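Local structure of phiAB6 tailspike (Unidentified phage, 5JS4) at residues I227-E230 with T231-I234; T245-N248 with F249-G253; C302-S306 with E307-N311; M538-P542 with S543-T547. The protein fragments the exopolysaccharide of Acinetobacter baumannii, as a trimeric phage tailspike with a beta-helix body. One frame throughout, in Å; residues are numbered along the deposited sequence.

The four contacts follow one another along an elongated chain, and each is a local turn or cap. Contacts 1 and 2 lie with their centres about 26 Å apart, yet they meet in the trimer: the Y232 ring of contact 1 packs edge-to-face against F249 of a neighbouring subunit, a residue of contact 2. Contacts 2 and 3 come within about 6 Å between nearest atoms. Contact 3 reaches a ligand pocket, since the Y310 side chain is about 4 Å from a bound malonic acid. Contact 4 stands apart, its centre about 49 Å from that of contact 3 and about 75 Å from that of contact 1, beyond the chain's centre from contact 1.

Contact 1 (I227-E230 with T231-I234); sequences IFDE and TYNI
The carboxylate of D229 leans forward along the turn, alongside T231 and Y232. CG stands anti to the backbone N (chi1 -167°), beside the carbonyl carbon, and this directs OD1 to the amide of T231. That N-H bonds to OD1 at 3.1 Å on the anti side of the carboxylate and close to its plane, the geometry of an Asx turn. D229 and Y232 point the same way side by side, their flat groups 69° apart. OD2 lies in the ring plane at the edge, 3.9 Å from Y232 CE2, and its hydrogen-bond partner is N240 of the second subunit. T231 lies over one face of the ring: its CG2 sits 3.9 Å above the plane of Y232, over its centre. F249 of the second subunit meets the same ring edge-to-face. The backbone identifies the motif as a small antiparallel hairpin whose four-residue loop, E230 to N233, joins strands 228-229 and 234-235. D229 N bonds to I234 O at 2.9 Å. At the loop side, D229 O accepts Y232 N at 3.0 Å and a weak bond from N233 N. I234 O also takes a CA-H contact from F228 CA at 3.5 Å, while the F228 ring approaches it obliquely. D229 and I234 share a face of the hairpin, and both touch I239 of helix 236-239.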
ATOM      1  N   ILE A 227      27.808  12.903  48.664  1.00 17.47           N
ATOM      2  CA  ILE A 227      28.737  13.169  47.566  1.00 18.24           C
ATOM      3  C   ILE A 227      28.034  14.108  46.596  1.00 17.69           C
ATOM      4  O   ILE A 227      26.861  13.906  46.289  1.00 17.39           O
ATOM      5  CB  ILE A 227      29.119  11.863  46.833  1.00 20.64           C
ATOM      6  CG1 ILE A 227      29.798  10.870  47.791  1.00 22.90           C
ATOM      7  CG2 ILE A 227      30.000  12.150  45.623  1.00 21.45           C
ATOM      8  CD1 ILE A 227      31.184  11.266  48.254  1.00 23.87           C
ATOM      9  N   PHE A 228      28.748  15.120  46.109  1.00 17.93           N
ATOM     10  CA  PHE A 228      28.140  16.175  45.300  1.00 18.19           C
ATOM     11  C   PHE A 228      28.819  16.345  43.948  1.00 17.35           C
ATOM     12  O   PHE A 228      30.038  16.234  43.842  1.00 17.47           O
ATOM     13  CB  PHE A 228      28.189  17.503  46.060  1.00 20.31           C
ATOM     14  CG  PHE A 228      27.229  17.574  47.214  1.00 24.03           C
ATOM     15  CD1 PHE A 228      27.549  17.003  48.439  1.00 26.29           C
ATOM     16  CD2 PHE A 228      26.002  18.209  47.073  1.00 26.42           C
ATOM     17  CE1 PHE A 228      26.663  17.065  49.504  1.00 28.58           C
ATOM     18  CE2 PHE A 228      25.113  18.277  48.133  1.00 28.43           C
ATOM     19  CZ  PHE A 228      25.444  17.703  49.350  1.00 29.59           C
ATOM     20  N   ASP A 229      28.017  16.607  42.919  1.00 16.52           N
ATOM     21  CA  ASP A 229      28.534  17.043  41.628  1.00 16.38           C
ATOM     22  C   ASP A 229      28.425  18.565  41.594  1.00 17.11           C
ATOM     23  O   ASP A 229      27.331  19.112  41.450  1.00 17.14           O
ATOM     24  CB  ASP A 229      27.762  16.385  40.475  1.00 16.81           C
ATOM     25  CG  ASP A 229      28.458  16.555  39.134  1.00 17.44           C
ATOM     26  OD1 ASP A 229      29.058  17.629  38.916  1.00 17.12           O
ATOM     27  OD2 ASP A 229      28.413  15.620  38.300  1.00 16.71           O
ATOM     28  N   GLU A 230      29.568  19.236  41.739  1.00 18.54           N
ATOM     29  CA  GLU A 230      29.613  20.701  41.846  1.00 19.13           C
ATOM     30  C   GLU A 230      29.125  21.409  40.586  1.00 19.37           C
ATOM     31  O   GLU A 230      28.724  22.571  40.639  1.00 20.99           O
ATOM     32  CB  GLU A 230      31.033  21.179  42.161  1.00 21.71           C
ATOM     33  CG  GLU A 230      31.557  20.754  43.524  1.00 23.58           C
ATOM     34  CD  GLU A 230      32.824  21.496  43.914  1.00 26.46           C
ATOM     35  OE1 GLU A 230      33.830  20.831  44.233  1.00 27.45           O
ATOM     36  OE2 GLU A 230      32.818  22.747  43.894  1.00 30.91           O
ATOM     37  N   THR A 231      29.175  20.714  39.453  1.00 19.03           N
ATOM     38  CA  THR A 231      28.657  21.253  38.203  1.00 19.61           C
ATOM     39  C   THR A 231      27.162  21.589  38.310  1.00 19.45           C
ATOM     40  O   THR A 231      26.697  22.555  37.705  1.00 21.51           O
ATOM     41  CB  THR A 231      28.914  20.271  37.044  1.00 20.34           C
ATOM     42  OG1 THR A 231      30.326  20.072  36.901  1.00 21.38           O
ATOM     43  CG2 THR A 231      28.358  20.799  35.739  1.00 21.23           C
ATOM     44  N   TYR A 232      26.428  20.799  39.094  1.00 18.43           N
ATOM     45  CA  TYR A 232      24.982  20.973  39.271  1.00 18.80           C
ATOM     46  C   TYR A 232      24.568  21.368  40.689  1.00 19.39           C
ATOM     47  O   TYR A 232      23.416  21.739  40.914  1.00 19.71           O
ATOM     48  CB  TYR A 232      24.272  19.670  38.904  1.00 18.15           C
ATOM     49  CG  TYR A 232      24.624  19.169  37.527  1.00 17.36           C
ATOM     50  CD1 TYR A 232      24.055  19.741  36.396  1.00 16.93           C
ATOM     51  CD2 TYR A 232      25.540  18.131  37.352  1.00 16.95           C
ATOM     52  CE1 TYR A 232      24.381  19.297  35.130  1.00 17.23           C
ATOM     53  CE2 TYR A 232      25.873  17.678  36.087  1.00 16.93           C
ATOM     54  CZ  TYR A 232      25.290  18.265  34.980  1.00 16.90           C
ATOM     55  OH  TYR A 232      25.610  17.828  33.715  1.00 17.76           O
ATOM     56  N   ASN A 233      25.499  21.286  41.637  1.00 20.28           N
ATOM     57  CA  ASN A 233      25.197  21.474  43.057  1.00 21.19           C
ATOM     58  C   ASN A 233      24.060  20.559  43.521  1.00 20.25           C
ATOM     59  O   ASN A 233      23.112  20.993  44.177  1.00 20.35           O
ATOM     60  CB  ASN A 233      24.877  22.943  43.365  1.00 23.66           C
ATOM     61  CG  ASN A 233      24.824  23.229  44.858  1.00 27.23           C
ATOM     62  OD1 ASN A 233      25.454  22.533  45.658  1.00 28.42           O
ATOM     63  ND2 ASN A 233      24.063  24.249  45.242  1.00 30.46           N
ATOM     64  N   ILE A 234      24.165  19.287  43.155  1.00 18.87           N
ATOM     65  CA  ILE A 234      23.221  18.269  43.601  1.00 18.90           C
ATOM     66  C   ILE A 234      24.011  17.047  44.032  1.00 17.19           C
ATOM     67  O   ILE A 234      25.175  16.886  43.655  1.00 18.05           O
ATOM     68  CB  ILE A 234      22.226  17.865  42.493  1.00 20.49           C
ATOM     69  CG1 ILE A 234      22.961  17.162  41.342  1.00 20.65           C
ATOM     70  CG2 ILE A 234      21.441  19.082  42.020  1.00 22.51           C
ATOM     71  CD1 ILE A 234      22.075  16.753  40.190  1.00 21.34           C
TER

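Contact 2 (T245-N248 with F249-G253); sequences TVDN and FGAKG
V246 O is the centre of the tight part of this turn: F249 N and A251 N reach it from opposite faces of the carbonyl plane. The F249 bond measures 3.0 Å from N to V246 O. The A251 bond is slightly longer, 3.2 Å from N to V246 O, but straighter, with 159° at the hydrogen. One step along, G250 N bonds to D247 O at 3.2 Å. The six-residue A251-V246 link enclosing this G250-D247 bond, with G250 at a positive phi of 94°, forms a Schellman motif following the 3-10 segment 246-248. Its usual apolar pairing is present too: A251 CB points toward the 3-10 turn and meets V246 CG2 at 3.7 Å. Helix 260-268 packs on both V246 and A251. F249, with CG beside its own backbone N (chi1 -63°), brings the ring edge to the T245 carbonyl, CD1 lying 3.6 Å from O. T245 OG1 accepts D247 N in an ST turn and also bonds N242 of the third subunit.

The other flank is wetter and looser. D247 OD1 stays 3.8 Å from A251 O, with no direct hydrogen bond between them, and two waters mediate much of what joins these residues. Water 1 donates to both D247 O and A251 O, the latter at 2.7 Å. Water 2 also lies against A251 O and makes a weak bond to D247 OD1, which is held besides by the Y284 hydroxyl. The chemistry grades from one side to the other: V246 O takes two amide donors, D247 O one amide and a water, A251 O two waters, probably a more adaptable link than the amide bonds.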
ATOM      1  N   THR A 245      18.170   0.374  36.609  1.00 13.40           N
ATOM      2  CA  THR A 245      18.047  -0.914  35.921  1.00 13.25           C
ATOM      3  C   THR A 245      17.942  -2.041  36.940  1.00 13.00           C
ATOM      4  O   THR A 245      18.021  -1.810  38.146  1.00 12.92           O
ATOM      5  CB  THR A 245      19.253  -1.206  34.996  1.00 13.90           C
ATOM      6  OG1 THR A 245      20.364  -1.664  35.774  1.00 15.00           O
ATOM      7  CG2 THR A 245      19.658   0.027  34.193  1.00 13.77           C
ATOM      8  N   VAL A 246      17.784  -3.265  36.448  1.00 13.23           N
ATOM      9  CA  VAL A 246      17.775  -4.437  37.322  1.00 13.41           C
ATOM     10  C   VAL A 246      19.087  -4.594  38.102  1.00 14.03           C
ATOM     11  O   VAL A 246      19.097  -5.194  39.175  1.00 14.39           O
ATOM     12  CB  VAL A 246      17.441  -5.742  36.559  1.00 13.84           C
ATOM     13  CG1 VAL A 246      16.009  -5.696  36.039  1.00 14.04           C
ATOM     14  CG2 VAL A 246      18.429  -6.006  35.426  1.00 14.24           C
ATOM     15  N   ASP A 247      20.181  -4.045  37.575  1.00 14.17           N
ATOM     16  CA  ASP A 247      21.469  -4.059  38.284  1.00 14.28           C
ATOM     17  C   ASP A 247      21.386  -3.352  39.637  1.00 14.47           C
ATOM     18  O   ASP A 247      22.077  -3.736  40.580  1.00 15.02           O
ATOM     19  CB  ASP A 247      22.576  -3.422  37.440  1.00 14.94           C
ATOM     20  CG  ASP A 247      22.862  -4.187  36.162  1.00 15.75           C
ATOM     21  OD1 ASP A 247      22.191  -5.209  35.896  1.00 17.26           O
ATOM     22  OD2 ASP A 247      23.768  -3.762  35.418  1.00 17.05           O
ATOM     23  N   ASN A 248      20.529  -2.334  39.734  1.00 14.52           N
ATOM     24  CA  ASN A 248      20.320  -1.617  40.997  1.00 14.81           C
ATOM     25  C   ASN A 248      19.776  -2.531  42.086  1.00 15.44           C
ATOM     26  O   ASN A 248      19.963  -2.261  43.266  1.00 17.02           O
ATOM     27  CB  ASN A 248      19.347  -0.442  40.841  1.00 14.63           C
ATOM     28  CG  ASN A 248      19.977   0.769  40.189  1.00 14.34           C
ATOM     29  OD1 ASN A 248      20.227   1.785  40.837  1.00 16.98           O
ATOM     30  ND2 ASN A 248      20.205   0.683  38.902  1.00 12.85           N
ATOM     31  N   PHE A 249      19.100  -3.602  41.676  1.00 15.67           N
ATOM     32  CA  PHE A 249      18.444  -4.525  42.594  1.00 16.27           C
ATOM     33  C   PHE A 249      19.177  -5.859  42.710  1.00 16.67           C
ATOM     34  O   PHE A 249      18.612  -6.851  43.176  1.00 18.06           O
ATOM     35  CB  PHE A 249      16.991  -4.703  42.157  1.00 16.05           C
ATOM     36  CG  PHE A 249      16.208  -3.431  42.230  1.00 15.64           C
ATOM     37  CD1 PHE A 249      16.203  -2.538  41.166  1.00 15.81           C
ATOM     38  CD2 PHE A 249      15.528  -3.093  43.389  1.00 15.64           C
ATOM     39  CE1 PHE A 249      15.506  -1.346  41.247  1.00 15.37           C
ATOM     40  CE2 PHE A 249      14.832  -1.902  43.479  1.00 15.84           C
ATOM     41  CZ  PHE A 249      14.819  -1.028  42.406  1.00 15.69           C
ATOM     42  N   GLY A 250      20.443  -5.871  42.300  1.00 16.40           N
ATOM     43  CA  GLY A 250      21.321  -7.015  42.522  1.00 16.79           C
ATOM     44  C   GLY A 250      21.402  -8.031  41.399  1.00 17.08           C
ATOM     45  O   GLY A 250      21.955  -9.114  41.594  1.00 18.68           O
ATOM     46  N   ALA A 251      20.868  -7.701  40.223  1.00 16.96           N
ATOM     47  CA  ALA A 251      20.986  -8.582  39.064  1.00 16.63           C
ATOM     48  C   ALA A 251      22.450  -8.673  38.644  1.00 17.57           C
ATOM     49  O   ALA A 251      23.142  -7.662  38.586  1.00 18.89           O
ATOM     50  CB  ALA A 251      20.138  -8.070  37.910  1.00 15.77           C
ATOM     51  N   LYS A 252      22.915  -9.886  38.361  1.00 17.60           N
ATOM     52  CA  LYS A 252      24.312 -10.111  37.993  1.00 19.34           C
ATOM     53  C   LYS A 252      24.549 -10.128  36.483  1.00 19.34           C
ATOM     54  O   LYS A 252      25.610  -9.707  36.022  1.00 21.71           O
ATOM     55  CB  LYS A 252      24.813 -11.419  38.612  1.00 20.68           C
ATOM     56  CG  LYS A 252      24.602 -11.523  40.118  1.00 22.10           C
ATOM     57  CD  LYS A 252      25.296 -10.401  40.876  1.00 24.12           C
ATOM     58  CE  LYS A 252      25.163 -10.587  42.378  1.00 26.61           C
ATOM     59  NZ  LYS A 252      25.824  -9.487  43.131  1.00 29.52           N
ATOM     60  N   GLY A 253      23.576 -10.617  35.716  1.00 18.59           N
ATOM     61  CA  GLY A 253      23.714 -10.708  34.263  1.00 18.18           C
ATOM     62  C   GLY A 253      24.990 -11.422  33.862  1.00 18.26           C
ATOM     63  O   GLY A 253      25.706 -10.978  32.965  1.00 18.99           O
TER
HETATM   64  O   HOH W   1      23.938  -5.758  40.353  1.00 21.83           O
HETATM   65  O   HOH W   2      24.317  -7.088  36.178  1.00 29.38           O

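Contact 3 (C302-S306 with E307-N311); sequences CGKVS and EFYYN
The N-terminus of helix 307-312 is the setting: S306 occupies the N-cap position, and its carbonyl meets Y309 and Y310 of the first turn. Y310 N bonds to S306 O at 3.2 Å, fairly straight (162° at the hydrogen) and in the carbonyl plane, while the bond from Y309 N is weak. The same oxygen lies 3.1 Å above the plane of the Y310 ring, over its centre, so one face of the tyrosine lies against the S306 carbonyl. The Y310 hydroxyl ends against V305, OH to CG1 3.2 Å; V305 is the centre of an inverse gamma turn. Y309, whose CB points toward the preceding loop, presents a ring edge to S306 with CD2 3.3 Å from OG. The extended K304 chain crosses this ring obliquely, CB 3.7 Å from CD2. A water joins their ends, accepting from K304 NZ at 2.8 Å and donating to Y309 OH, which is also bonded to G294 O of the third subunit. V305 and Y310 rest on I370 of strand 362-370, and Y310 on T341 and R343 of strand 340-345; Y310, I370 and R343 belong to a pocket holding malonic acid, probably from the crystallisation liquor. E307 salt-bridges R283 of strand 282-286.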
ATOM      1  N   CYS A 302      18.960  -4.978  20.493  1.00 11.75           N
ATOM      2  CA  CYS A 302      18.287  -5.903  19.604  1.00 12.18           C
ATOM      3  C   CYS A 302      19.363  -6.533  18.731  1.00 12.29           C
ATOM      4  O   CYS A 302      19.848  -5.919  17.779  1.00 13.20           O
ATOM      5  CB  CYS A 302      17.267  -5.140  18.761  1.00 12.56           C
ATOM      6  SG  CYS A 302      16.439  -6.123  17.500  1.00 12.99           S
ATOM      7  N   GLY A 303      19.754  -7.754  19.079  1.00 12.11           N
ATOM      8  CA  GLY A 303      20.904  -8.400  18.455  1.00 12.39           C
ATOM      9  C   GLY A 303      20.530  -9.391  17.373  1.00 12.94           C
ATOM     10  O   GLY A 303      19.354  -9.663  17.131  1.00 13.00           O
ATOM     11  N   LYS A 304      21.547  -9.928  16.707  1.00 13.41           N
ATOM     12  CA  LYS A 304      21.342 -11.038  15.792  1.00 14.24           C
ATOM     13  C   LYS A 304      21.152 -12.308  16.611  1.00 14.54           C
ATOM     14  O   LYS A 304      21.316 -12.306  17.838  1.00 14.86           O
ATOM     15  CB  LYS A 304      22.523 -11.183  14.826  1.00 14.66           C
ATOM     16  CG  LYS A 304      22.792  -9.931  14.006  1.00 15.52           C
ATOM     17  CD  LYS A 304      23.903 -10.137  12.988  1.00 17.29           C
ATOM     18  CE  LYS A 304      24.340  -8.819  12.371  1.00 17.78           C
ATOM     19  NZ  LYS A 304      25.603  -8.956  11.594  1.00 19.54           N
ATOM     20  N   VAL A 305      20.801 -13.389  15.928  1.00 15.18           N
ATOM     21  CA  VAL A 305      20.522 -14.662  16.580  1.00 16.22           C
ATOM     22  C   VAL A 305      21.835 -15.434  16.674  1.00 17.44           C
ATOM     23  O   VAL A 305      22.115 -16.326  15.872  1.00 19.29           O
ATOM     24  CB  VAL A 305      19.423 -15.432  15.817  1.00 16.29           C
ATOM     25  CG1 VAL A 305      19.089 -16.751  16.501  1.00 17.01           C
ATOM     26  CG2 VAL A 305      18.170 -14.570  15.714  1.00 16.35           C
ATOM     27  N   SER A 306      22.650 -15.053  17.656  1.00 17.63           N
ATOM     28  CA  SER A 306      23.958 -15.669  17.860  1.00 17.30           C
ATOM     29  C   SER A 306      24.462 -15.464  19.286  1.00 16.53           C
ATOM     30  O   SER A 306      24.096 -14.492  19.957  1.00 16.55           O
ATOM     31  CB  SER A 306      24.979 -15.108  16.864  1.00 19.34           C
ATOM     32  OG  SER A 306      25.322 -13.768  17.173  1.00 20.96           O
ATOM     33  N   GLU A 307      25.316 -16.382  19.732  1.00 16.07           N
ATOM     34  CA  GLU A 307      25.891 -16.335  21.079  1.00 16.14           C
ATOM     35  C   GLU A 307      26.652 -15.036  21.339  1.00 14.83           C
ATOM     36  O   GLU A 307      26.682 -14.551  22.471  1.00 14.81           O
ATOM     37  CB  GLU A 307      26.814 -17.537  21.320  1.00 17.21           C
ATOM     38  CG  GLU A 307      26.110 -18.888  21.322  1.00 19.63           C
ATOM     39  CD  GLU A 307      25.159 -19.081  22.492  1.00 19.95           C
ATOM     40  OE1 GLU A 307      25.401 -18.518  23.581  1.00 20.85           O
ATOM     41  OE2 GLU A 307      24.161 -19.812  22.324  1.00 23.08           O
ATOM     42  N   PHE A 308      27.261 -14.479  20.292  1.00 14.80           N
ATOM     43  CA  PHE A 308      27.973 -13.207  20.391  1.00 15.20           C
ATOM     44  C   PHE A 308      27.081 -12.136  21.015  1.00 14.84           C
ATOM     45  O   PHE A 308      27.505 -11.426  21.923  1.00 14.55           O
ATOM     46  CB  PHE A 308      28.471 -12.748  19.014  1.00 16.52           C
ATOM     47  CG  PHE A 308      29.147 -11.402  19.027  1.00 17.22           C
ATOM     48  CD1 PHE A 308      30.490 -11.286  19.353  1.00 19.13           C
ATOM     49  CD2 PHE A 308      28.439 -10.250  18.711  1.00 18.02           C
ATOM     50  CE1 PHE A 308      31.114 -10.048  19.362  1.00 20.13           C
ATOM     51  CE2 PHE A 308      29.056  -9.010  18.722  1.00 18.86           C
ATOM     52  CZ  PHE A 308      30.397  -8.910  19.047  1.00 20.14           C
ATOM     53  N   TYR A 309      25.844 -12.032  20.538  1.00 14.67           N
ATOM     54  CA  TYR A 309      24.929 -11.010  21.047  1.00 14.87           C
ATOM     55  C   TYR A 309      24.286 -11.418  22.377  1.00 14.43           C
ATOM     56  O   TYR A 309      24.080 -10.563  23.238  1.00 15.18           O
ATOM     57  CB  TYR A 309      23.909 -10.590  19.968  1.00 15.31           C
ATOM     58  CG  TYR A 309      24.614  -9.868  18.831  1.00 15.92           C
ATOM     59  CD1 TYR A 309      25.077  -8.561  18.993  1.00 16.67           C
ATOM     60  CD2 TYR A 309      24.888 -10.512  17.626  1.00 17.51           C
ATOM     61  CE1 TYR A 309      25.766  -7.911  17.980  1.00 16.63           C
ATOM     62  CE2 TYR A 309      25.567  -9.866  16.605  1.00 16.95           C
ATOM     63  CZ  TYR A 309      26.009  -8.568  16.786  1.00 16.78           C
ATOM     64  OH  TYR A 309      26.698  -7.932  15.776  1.00 18.49           O
ATOM     65  N   TYR A 310      24.023 -12.712  22.578  1.00 14.31           N
ATOM     66  CA  TYR A 310      23.465 -13.174  23.859  1.00 14.31           C
ATOM     67  C   TYR A 310      24.420 -12.864  25.015  1.00 14.41           C
ATOM     68  O   TYR A 310      23.985 -12.505  26.109  1.00 15.01           O
ATOM     69  CB  TYR A 310      23.170 -14.682  23.876  1.00 14.79           C
ATOM     70  CG  TYR A 310      22.408 -15.238  22.691  1.00 15.65           C
ATOM     71  CD1 TYR A 310      21.502 -14.459  21.972  1.00 16.24           C
ATOM     72  CD2 TYR A 310      22.575 -16.568  22.312  1.00 15.87           C
ATOM     73  CE1 TYR A 310      20.813 -14.984  20.889  1.00 16.92           C
ATOM     74  CE2 TYR A 310      21.893 -17.099  21.232  1.00 16.64           C
ATOM     75  CZ  TYR A 310      21.013 -16.306  20.526  1.00 17.24           C
ATOM     76  OH  TYR A 310      20.331 -16.835  19.456  1.00 18.82           O
ATOM     77  N   ASN A 311      25.718 -13.023  24.769  1.00 14.69           N
ATOM     78  CA  ASN A 311      26.730 -12.766  25.792  1.00 14.58           C
ATOM     79  C   ASN A 311      26.885 -11.287  26.127  1.00 15.09           C
ATOM     80  O   ASN A 311      27.249 -10.944  27.251  1.00 17.62           O
ATOM     81  CB  ASN A 311      28.084 -13.349  25.372  1.00 14.91           C
ATOM     82  CG  ASN A 311      28.132 -14.859  25.500  1.00 15.80           C
ATOM     83  OD1 ASN A 311      27.365 -15.453  26.254  1.00 16.25           O
ATOM     84  ND2 ASN A 311      29.045 -15.486  24.771  1.00 16.55           N
TER
HETATM   85  O   HOH W   3      27.633  -9.050  13.449  1.00 31.20           O

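Contact 4 (M538-P542 with S543-T547); sequences MLMLP and SGFKT
Four backbone hydrogen bonds tie M538-L541 to G544-T547. L539 and K546 form a reciprocal pair: L539 N to K546 O and K546 N to L539 O, each 2.9 Å. Nearer the turn, L541 N bonds to G544 O, 2.9 Å away with 178° at the hydrogen. G544 N returns to L541 O at 3.1 Å. CA-H contacts supplement these bonds, the shortest running from F545 CA to L539 O at 3.3 Å.

Together the bonds define a tight antiparallel hairpin, with P542 and S543 at the corners of a type I beta turn. The short strand axes run 155° apart. In the trimer, G544 to T547 pair in a parallel ladder with a strand of the third subunit, and F545 meets the F545 rings of both other subunits edge-to-face.

Sulfur contacts mark the face bearing M538, M540, F545 and T547. M540 lies alongside F545, its CG anti to the backbone N (chi1 -171°), and SD comes 3.5 Å from CE1. This is an oblique Met-aromatic contact rather than one over the ring face. In M538 the bend at chi2 brings SD to 3.9 Å from T547 CB, and that at chi3 turns CE toward F545 CB, 4.1 Å away.

Aliphatic packing occupies the face of L539, L541 and K546. K546 extends from CG onward, passing L539 CD2 side by side before CE reaches L541 CD1 at 3.6 Å.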
ATOM      1  N   MET A 538     -13.503 -10.778 -10.931  1.00 10.04           N
ATOM      2  CA  MET A 538     -12.936 -10.103 -12.092  1.00 10.27           C
ATOM      3  C   MET A 538     -11.437  -9.973 -11.905  1.00  9.95           C
ATOM      4  O   MET A 538     -10.964  -9.719 -10.798  1.00 10.23           O
ATOM      5  CB  MET A 538     -13.549  -8.714 -12.287  1.00 11.04           C
ATOM      6  CG  MET A 538     -14.921  -8.707 -12.940  1.00 12.36           C
ATOM      7  SD  MET A 538     -15.037  -9.502 -14.557  1.00 14.30           S
ATOM      8  CE  MET A 538     -13.843  -8.580 -15.509  1.00 15.54           C
ATOM      9  N   LEU A 539     -10.716 -10.141 -13.008  1.00  9.82           N
ATOM     10  CA  LEU A 539      -9.263 -10.101 -13.041  1.00 10.57           C
ATOM     11  C   LEU A 539      -8.816  -9.279 -14.249  1.00 10.49           C
ATOM     12  O   LEU A 539      -9.283  -9.522 -15.362  1.00 10.44           O
ATOM     13  CB  LEU A 539      -8.721 -11.529 -13.137  1.00 10.83           C
ATOM     14  CG  LEU A 539      -7.248 -11.754 -13.482  1.00 11.51           C
ATOM     15  CD1 LEU A 539      -6.335 -11.130 -12.443  1.00 11.55           C
ATOM     16  CD2 LEU A 539      -6.976 -13.243 -13.607  1.00 12.00           C
ATOM     17  N   MET A 540      -7.948  -8.292 -14.020  1.00 10.77           N
ATOM     18  CA  MET A 540      -7.302  -7.545 -15.104  1.00 10.93           C
ATOM     19  C   MET A 540      -5.834  -7.962 -15.194  1.00 10.76           C
ATOM     20  O   MET A 540      -5.121  -7.997 -14.184  1.00 10.49           O
ATOM     21  CB  MET A 540      -7.431  -6.020 -14.927  1.00 12.98           C
ATOM     22  CG  MET A 540      -6.947  -5.247 -16.155  1.00 15.08           C
ATOM     23  SD  MET A 540      -7.396  -3.501 -16.277  1.00 20.42           S
ATOM     24  CE  MET A 540      -6.017  -2.749 -15.417  1.00 21.67           C
ATOM     25  N   LEU A 541      -5.412  -8.280 -16.417  1.00 10.42           N
ATOM     26  CA  LEU A 541      -4.050  -8.687 -16.746  1.00 11.26           C
ATOM     27  C   LEU A 541      -3.579  -7.849 -17.929  1.00 10.49           C
ATOM     28  O   LEU A 541      -4.375  -7.129 -18.527  1.00 10.06           O
ATOM     29  CB  LEU A 541      -4.032 -10.164 -17.136  1.00 12.31           C
ATOM     30  CG  LEU A 541      -4.316 -11.141 -16.001  1.00 14.06           C
ATOM     31  CD1 LEU A 541      -4.664 -12.511 -16.556  1.00 15.98           C
ATOM     32  CD2 LEU A 541      -3.128 -11.220 -15.056  1.00 14.37           C
ATOM     33  N   PRO A 542      -2.288  -7.941 -18.288  1.00 10.15           N
ATOM     34  CA  PRO A 542      -1.840  -7.172 -19.451  1.00 10.24           C
ATOM     35  C   PRO A 542      -2.630  -7.458 -20.734  1.00 10.39           C
ATOM     36  O   PRO A 542      -2.770  -6.570 -21.565  1.00 12.22           O
ATOM     37  CB  PRO A 542      -0.377  -7.597 -19.594  1.00  9.97           C
ATOM     38  CG  PRO A 542       0.045  -7.856 -18.190  1.00 10.09           C
ATOM     39  CD  PRO A 542      -1.148  -8.518 -17.550  1.00 10.04           C
ATOM     40  N   SER A 543      -3.155  -8.675 -20.866  1.00 10.88           N
ATOM     41  CA  SER A 543      -3.902  -9.100 -22.054  1.00 11.72           C
ATOM     42  C   SER A 543      -5.344  -8.593 -22.118  1.00 10.77           C
ATOM     43  O   SER A 543      -5.954  -8.579 -23.188  1.00 10.59           O
ATOM     44  CB  SER A 543      -3.930 -10.630 -22.112  1.00 14.04           C
ATOM     45  OG  SER A 543      -4.600 -11.166 -20.978  1.00 16.07           O
ATOM     46  N   GLY A 544      -5.904  -8.225 -20.974  1.00 10.02           N
ATOM     47  CA  GLY A 544      -7.319  -7.883 -20.905  1.00 10.02           C
ATOM     48  C   GLY A 544      -7.934  -8.369 -19.612  1.00 10.23           C
ATOM     49  O   GLY A 544      -7.370  -8.157 -18.536  1.00 11.14           O
ATOM     50  N   PHE A 545      -9.074  -9.046 -19.724  1.00 10.22           N
ATOM     51  CA  PHE A 545      -9.894  -9.378 -18.567  1.00 10.23           C
ATOM     52  C   PHE A 545     -10.265 -10.846 -18.495  1.00 10.21           C
ATOM     53  O   PHE A 545     -10.419 -11.513 -19.517  1.00 10.45           O
ATOM     54  CB  PHE A 545     -11.166  -8.537 -18.587  1.00 11.29           C
ATOM     55  CG  PHE A 545     -10.896  -7.068 -18.651  1.00 13.18           C
ATOM     56  CD1 PHE A 545     -10.479  -6.390 -17.520  1.00 13.76           C
ATOM     57  CD2 PHE A 545     -11.017  -6.376 -19.846  1.00 14.88           C
ATOM     58  CE1 PHE A 545     -10.213  -5.033 -17.569  1.00 15.70           C
ATOM     59  CE2 PHE A 545     -10.753  -5.019 -19.902  1.00 16.73           C
ATOM     60  CZ  PHE A 545     -10.349  -4.352 -18.761  1.00 16.51           C
ATOM     61  N   LYS A 546     -10.414 -11.331 -17.266  1.00  9.96           N
ATOM     62  CA  LYS A 546     -10.887 -12.684 -17.017  1.00  9.89           C
ATOM     63  C   LYS A 546     -11.969 -12.657 -15.945  1.00  9.92           C
ATOM     64  O   LYS A 546     -11.887 -11.886 -14.987  1.00 10.62           O
ATOM     65  CB  LYS A 546      -9.733 -13.594 -16.601  1.00 10.60           C
ATOM     66  CG  LYS A 546      -8.644 -13.692 -17.653  1.00 11.05           C
ATOM     67  CD  LYS A 546      -7.632 -14.769 -17.314  1.00 11.61           C
ATOM     68  CE  LYS A 546      -6.600 -14.918 -18.416  1.00 12.78           C
ATOM     69  NZ  LYS A 546      -5.654 -16.018 -18.097  1.00 13.74           N
ATOM     70  N   THR A 547     -12.976 -13.507 -16.119  1.00  9.63           N
ATOM     71  CA  THR A 547     -14.102 -13.585 -15.192  1.00  9.59           C
ATOM     72  C   THR A 547     -14.206 -14.991 -14.619  1.00  9.94           C
ATOM     73  O   THR A 547     -13.891 -15.963 -15.299  1.00 10.24           O
ATOM     74  CB  THR A 547     -15.439 -13.188 -15.864  1.00  9.81           C
ATOM     75  OG1 THR A 547     -16.519 -13.405 -14.948  1.00 10.06           O
ATOM     76  CG2 THR A 547     -15.691 -13.982 -17.153  1.00  9.83           C
TER